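PDB 6HB0: ABC transporter periplasmic-binding protein YtfQ from Mycobacterium smegmatis, which probably binds L-arabinofuranose as the periplasmic solute-binding component of a mycobacterial ABC transporter. Local coordinates for residues G158-P161 / A162-K166; F126-E129 / G130-G134. One frame throughout, in Å; residues are numbered along the deposited sequence.

Contact 1. Residues G158-P161 / A162-K166; sequences GADP and AIDRK. With ZN (zinc ion), chain I.
P161 lays its CB over one face of the R165 guanidinium, 3.9 Å from R165 CZ and above the centre of the group, while R165 NH2 forms a salt bridge with E129 of helix 126-140. The other flat groups here are the carboxylates of D160 and D164, one helical turn apart and turned 78° against each other. This is the N-terminal end of helix 160-173, the helix of a beta-alpha-beta crossover between strands 148-154 and 179-186, and the i, i+4 aspartates chelate a zinc ion, each through one oxygen. D160 OD1 binds the metal at 2.2 Å and D164 OD2 at 2.1 Å; three waters complete the five ligands. The two aspartates reach the metal by different torsions: CG of D160 stands anti to the backbone N (chi1 173°), whereas CG of D164 lies beside its own (chi1 -77°), and the carboxylates converge from neighbouring turns. Their metal-bound oxygens lie only 3.3 Å apart, a closeness the cation probably makes tolerable. The second oxygen of each acid is engaged too, D160 OD2 and D164 OD1 each accepting a hydrogen bond from a zinc-bound water. At the N-cap, A159 starts the helical bonding: I163 N donates to A159 O at 3.0 Å, nearly along the C=O axis. I163 CD1 reaches back past the helix start to G158 O, 3.7 Å away.

Contact 2. Residues F126-E129 / G130-G134; sequences FIEE and GRRAG. With ZN (zinc ion), chain F.
E128 and R132, one turn apart on the same helix, lie side by side and point the same way, joined by a salt bridge from R132 NH1 to E128 OE1 of 2.8 Å. The bond is fairly straight (163° at the hydrogen) and stays near the guanidinium plane, but it meets OE1 on the anti side and tilted out of the carboxylate plane; the two planes are 55° apart. The other carboxylate oxygen, E128 OE2, binds a zinc ion at 2.0 Å, so one acid serves a metal and an arginine at once. Water 4, C263 and D292 complete the site, and the cation and the arginine together would be expected to stabilise the negative charge of E128. Two bends bring the partners together: E128 turns at chi2, and R132 at chi3 (54°), which swings the guanidinium back so that NH1 reaches OE1. All of this lies on the opening turns of helix 126-140, which packs against the mixed sheet of one lobe in the two-lobed periplasmic binding protein fold. Further out, R132 NH1 also donates to the backbone O of E262 and NH2 to that of E293, fixing the guanidinium on the strands that carry the zinc ligands. E129 leaves the helix on another side, where R34, R165 and the backbone N of C263 hold its carboxylate. Beneath the side chains run the i, i+4 bonds, R132 N to E128 O at 2.9 Å and A133 N to E129 O at 3.1 Å.

Both contacts lie at the N-terminal ends of helices of one lobe that pack together, and both are partly buried: P161, R165, F126 and E129 are buried, whereas I163, K166 and R131 are exposed. The buried F126 of contact 2 packs against contact 1: its ring meets D160, its CB meets D164 and its backbone O lies against CG of R165. The salt bridge from R165 NH2 to E129 OE1, 2.8 Å, ties the helices on their buried side. Their zinc sites differ: contact 1 supplies two aspartates from its own helix and fills the rest with water, whereas contact 2 gives one glutamate and shares its metal with C263 and D292 of the mixed sheet, bridging helix to strands.

Contact 1. Residues G158-P161 / A162-K166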
ATOM      1  N   GLY A 158       2.423 -14.946   6.904  1.00 31.55           N
ATOM      2  CA  GLY A 158       3.244 -14.095   7.747  1.00 30.77           C
ATOM      3  C   GLY A 158       3.598 -12.713   7.224  1.00 30.57           C
ATOM      4  O   GLY A 158       4.113 -11.880   7.985  1.00 31.12           O
ATOM      5  N   ALA A 159       3.337 -12.431   5.949  1.00 28.41           N
ATOM      6  CA  ALA A 159       3.688 -11.100   5.415  1.00 29.50           C
ATOM      7  C   ALA A 159       2.776 -10.068   6.035  1.00 30.07           C
ATOM      8  O   ALA A 159       1.591 -10.339   6.241  1.00 30.24           O
ATOM      9  CB  ALA A 159       3.576 -11.043   3.903  1.00 31.63           C
ATOM     10  N   ASP A 160       3.322  -8.911   6.390  1.00 29.04           N
ATOM     11  CA  ASP A 160       2.568  -7.922   7.125  1.00 29.03           C
ATOM     12  C   ASP A 160       1.252  -7.567   6.411  1.00 28.05           C
ATOM     13  O   ASP A 160       0.208  -7.594   7.030  1.00 28.25           O
ATOM     14  CB  ASP A 160       3.454  -6.694   7.388  1.00 32.90           C
ATOM     15  CG  ASP A 160       2.690  -5.566   7.999  1.00 36.21           C
ATOM     16  OD1 ASP A 160       2.069  -5.804   9.046  1.00 36.58           O
ATOM     17  OD2 ASP A 160       2.703  -4.454   7.443  1.00 38.36           O
ATOM     18  N   PRO A 161       1.285  -7.254   5.106  1.00 28.80           N
ATOM     19  CA  PRO A 161       0.024  -6.936   4.399  1.00 30.07           C
ATOM     20  C   PRO A 161      -0.925  -8.114   4.295  1.00 28.77           C
ATOM     21  O   PRO A 161      -2.126  -7.904   4.239  1.00 26.25           O
ATOM     22  CB  PRO A 161       0.477  -6.539   2.996  1.00 32.82           C
ATOM     23  CG  PRO A 161       1.841  -7.160   2.850  1.00 36.53           C
ATOM     24  CD  PRO A 161       2.442  -7.031   4.239  1.00 33.54           C
ATOM     25  N   ALA A 162      -0.403  -9.333   4.254  1.00 26.69           N
ATOM     26  CA  ALA A 162      -1.281 -10.515   4.244  1.00 26.88           C
ATOM     27  C   ALA A 162      -2.072 -10.699   5.566  1.00 26.56           C
ATOM     28  O   ALA A 162      -3.286 -10.899   5.547  1.00 27.27           O
ATOM     29  CB  ALA A 162      -0.491 -11.772   3.906  1.00 29.64           C
ATOM     30  N   ILE A 163      -1.388 -10.580   6.698  1.00 27.37           N
ATOM     31  CA  ILE A 163      -1.974 -10.685   8.014  1.00 27.84           C
ATOM     32  C   ILE A 163      -3.002  -9.559   8.180  1.00 27.92           C
ATOM     33  O   ILE A 163      -4.147  -9.776   8.627  1.00 25.88           O
ATOM     34  CB  ILE A 163      -0.900 -10.565   9.122  1.00 30.68           C
ATOM     35  CG1 ILE A 163       0.006 -11.799   9.102  1.00 35.69           C
ATOM     36  CG2 ILE A 163      -1.517 -10.288  10.483  1.00 30.86           C
ATOM     37  CD1 ILE A 163       1.115 -11.803  10.130  1.00 37.42           C
ATOM     38  N   ASP A 164      -2.610  -8.365   7.793  1.00 26.26           N
ATOM     39  CA  ASP A 164      -3.450  -7.203   8.021  1.00 26.80           C
ATOM     40  C   ASP A 164      -4.656  -7.141   7.092  1.00 26.63           C
ATOM     41  O   ASP A 164      -5.710  -6.746   7.518  1.00 29.19           O
ATOM     42  CB  ASP A 164      -2.637  -5.932   7.830  1.00 29.45           C
ATOM     43  CG  ASP A 164      -1.706  -5.610   9.010  1.00 32.60           C
ATOM     44  OD1 ASP A 164      -1.722  -6.272  10.082  1.00 32.87           O
ATOM     45  OD2 ASP A 164      -0.965  -4.624   8.846  1.00 33.26           O
ATOM     46  N   ARG A 165      -4.495  -7.498   5.812  1.00 25.81           N
ATOM     47  CA  ARG A 165      -5.606  -7.533   4.931  1.00 25.54           C
ATOM     48  C   ARG A 165      -6.633  -8.596   5.363  1.00 26.49           C
ATOM     49  O   ARG A 165      -7.839  -8.387   5.195  1.00 25.21           O
ATOM     50  CB  ARG A 165      -5.156  -7.758   3.522  1.00 24.87           C
ATOM     51  CG  ARG A 165      -4.490  -6.532   2.931  1.00 24.22           C
ATOM     52  CD  ARG A 165      -3.918  -6.807   1.551  1.00 27.53           C
ATOM     53  NE  ARG A 165      -3.120  -5.647   1.155  1.00 25.49           N
ATOM     54  CZ  ARG A 165      -2.155  -5.634   0.261  1.00 24.06           C
ATOM     55  NH1 ARG A 165      -1.794  -6.705  -0.444  1.00 25.37           N
ATOM     56  NH2 ARG A 165      -1.534  -4.495   0.080  1.00 23.60           N
ATOM     57  N   LYS A 166      -6.154  -9.697   5.915  1.00 26.35           N
ATOM     58  CA  LYS A 166      -7.057 -10.741   6.423  1.00 29.60           C
ATOM     59  C   LYS A 166      -7.846 -10.208   7.621  1.00 25.75           C
ATOM     60  O   LYS A 166      -9.043 -10.347   7.689  1.00 25.29           O
ATOM     61  CB  LYS A 166      -6.309 -12.008   6.792  1.00 28.93           C
ATOM     62  CG  LYS A 166      -7.172 -13.117   7.358  1.00 33.41           C
ATOM     63  CD  LYS A 166      -6.376 -14.436   7.397  1.00 33.55           C
ATOM     64  CE  LYS A 166      -7.247 -15.546   7.970  1.00 41.71           C
ATOM     65  NZ  LYS A 166      -6.807 -16.905   7.510  1.00 40.59           N
TER
HETATM   66 ZN    ZN I 407       0.758  -4.416  10.062  1.00 41.59          ZN
HETATM   67  O   HOH W   1       1.298  -2.894   8.866  1.00 43.14           O
HETATM   68  O   HOH W   2       0.404  -5.830  11.722  1.00 38.12           O
HETATM   69  O   HOH W   3      -0.370  -3.364  11.718  1.00 45.38           O

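Contact 2. Residues F126-E129 / G130-G134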
ATOM      1  N   PHE A 126      -2.735  -1.414   5.702  1.00 24.12           N
ATOM      2  CA  PHE A 126      -3.193  -2.640   5.064  1.00 25.03           C
ATOM      3  C   PHE A 126      -4.470  -3.211   5.680  1.00 23.42           C
ATOM      4  O   PHE A 126      -5.240  -3.882   4.981  1.00 29.02           O
ATOM      5  CB  PHE A 126      -2.106  -3.692   5.153  1.00 27.04           C
ATOM      6  CG  PHE A 126      -0.810  -3.278   4.526  1.00 29.93           C
ATOM      7  CD1 PHE A 126      -0.773  -2.740   3.245  1.00 33.87           C
ATOM      8  CD2 PHE A 126       0.387  -3.422   5.224  1.00 36.66           C
ATOM      9  CE1 PHE A 126       0.417  -2.388   2.657  1.00 34.45           C
ATOM     10  CE2 PHE A 126       1.581  -3.034   4.659  1.00 35.66           C
ATOM     11  CZ  PHE A 126       1.591  -2.547   3.368  1.00 36.83           C
ATOM     12  N   ILE A 127      -4.692  -2.977   6.968  1.00 24.33           N
ATOM     13  CA  ILE A 127      -5.933  -3.413   7.612  1.00 25.06           C
ATOM     14  C   ILE A 127      -7.074  -2.680   6.936  1.00 25.36           C
ATOM     15  O   ILE A 127      -8.054  -3.266   6.562  1.00 24.80           O
ATOM     16  CB  ILE A 127      -5.938  -3.134   9.129  1.00 28.70           C
ATOM     17  CG1 ILE A 127      -4.871  -3.957   9.836  1.00 32.44           C
ATOM     18  CG2 ILE A 127      -7.339  -3.381   9.701  1.00 29.26           C
ATOM     19  CD1 ILE A 127      -4.743  -3.665  11.301  1.00 34.44           C
ATOM     20  N   GLU A 128      -6.910  -1.369   6.771  1.00 26.89           N
ATOM     21  CA  GLU A 128      -7.908  -0.549   6.103  1.00 25.29           C
ATOM     22  C   GLU A 128      -8.222  -1.070   4.701  1.00 25.38           C
ATOM     23  O   GLU A 128      -9.381  -1.096   4.307  1.00 25.70           O
ATOM     24  CB  GLU A 128      -7.437   0.904   6.092  1.00 27.86           C
ATOM     25  CG  GLU A 128      -8.273   1.873   5.288  1.00 28.25           C
ATOM     26  CD  GLU A 128      -7.418   2.543   4.222  1.00 28.18           C
ATOM     27  OE1 GLU A 128      -7.423   2.062   3.054  1.00 29.39           O
ATOM     28  OE2 GLU A 128      -6.650   3.486   4.577  1.00 28.18           O
ATOM     29  N   GLU A 129      -7.225  -1.496   3.931  1.00 24.26           N
ATOM     30  CA  GLU A 129      -7.478  -2.103   2.625  1.00 26.89           C
ATOM     31  C   GLU A 129      -8.415  -3.301   2.695  1.00 25.20           C
ATOM     32  O   GLU A 129      -9.388  -3.378   1.954  1.00 25.74           O
ATOM     33  CB  GLU A 129      -6.182  -2.555   1.899  1.00 25.17           C
ATOM     34  CG  GLU A 129      -5.317  -1.368   1.420  1.00 28.56           C
ATOM     35  CD  GLU A 129      -4.001  -1.813   0.767  1.00 28.46           C
ATOM     36  OE1 GLU A 129      -3.382  -2.793   1.292  1.00 26.76           O
ATOM     37  OE2 GLU A 129      -3.593  -1.165  -0.261  1.00 25.15           O
ATOM     38  N   GLY A 130      -8.091  -4.242   3.573  1.00 25.07           N
ATOM     39  CA  GLY A 130      -8.935  -5.405   3.745  1.00 26.49           C
ATOM     40  C   GLY A 130     -10.309  -4.990   4.195  1.00 24.97           C
ATOM     41  O   GLY A 130     -11.273  -5.491   3.710  1.00 26.33           O
ATOM     42  N   ARG A 131     -10.387  -4.065   5.128  1.00 23.60           N
ATOM     43  CA  ARG A 131     -11.673  -3.641   5.632  1.00 24.22           C
ATOM     44  C   ARG A 131     -12.531  -3.065   4.553  1.00 24.79           C
ATOM     45  O   ARG A 131     -13.750  -3.317   4.512  1.00 24.62           O
ATOM     46  CB  ARG A 131     -11.514  -2.606   6.744  1.00 26.33           C
ATOM     47  CG  ARG A 131     -12.836  -2.201   7.400  1.00 29.53           C
ATOM     48  CD  ARG A 131     -12.574  -1.547   8.710  1.00 34.09           C
ATOM     49  NE  ARG A 131     -13.791  -1.068   9.330  1.00 39.24           N
ATOM     50  CZ  ARG A 131     -13.823  -0.418  10.502  1.00 44.20           C
ATOM     51  NH1 ARG A 131     -12.703  -0.162  11.199  1.00 38.46           N
ATOM     52  NH2 ARG A 131     -14.990  -0.003  10.966  1.00 47.28           N
ATOM     53  N   ARG A 132     -11.952  -2.238   3.699  1.00 24.07           N
ATOM     54  CA  ARG A 132     -12.764  -1.630   2.607  1.00 24.62           C
ATOM     55  C   ARG A 132     -13.225  -2.716   1.624  1.00 25.48           C
ATOM     56  O   ARG A 132     -14.333  -2.640   1.072  1.00 24.00           O
ATOM     57  CB  ARG A 132     -11.973  -0.498   1.920  1.00 27.73           C
ATOM     58  CG  ARG A 132     -11.701   0.677   2.866  1.00 31.23           C
ATOM     59  CD  ARG A 132     -10.507   1.531   2.471  1.00 35.05           C
ATOM     60  NE  ARG A 132     -10.687   1.937   1.122  1.00 33.87           N
ATOM     61  CZ  ARG A 132      -9.732   2.121   0.210  1.00 33.32           C
ATOM     62  NH1 ARG A 132      -8.422   2.064   0.461  1.00 25.43           N
ATOM     63  NH2 ARG A 132     -10.140   2.412  -1.009  1.00 33.05           N
ATOM     64  N   ALA A 133     -12.386  -3.708   1.366  1.00 23.73           N
ATOM     65  CA  ALA A 133     -12.771  -4.792   0.480  1.00 25.94           C
ATOM     66  C   ALA A 133     -13.989  -5.534   1.099  1.00 25.82           C
ATOM     67  O   ALA A 133     -14.980  -5.768   0.427  1.00 25.93           O
ATOM     68  CB  ALA A 133     -11.612  -5.762   0.290  1.00 23.96           C
ATOM     69  N   GLY A 134     -13.889  -5.844   2.391  1.00 24.40           N
ATOM     70  CA  GLY A 134     -14.966  -6.531   3.123  1.00 27.80           C
ATOM     71  C   GLY A 134     -16.260  -5.737   3.142  1.00 28.00           C
ATOM     72  O   GLY A 134     -17.355  -6.281   2.899  1.00 24.87           O
TER
HETATM   73 ZN    ZN F 404      -5.638   4.306   3.092  1.00 27.55          ZN
HETATM   74  O   HOH W   4      -5.321   6.027   4.104  1.00 27.60           O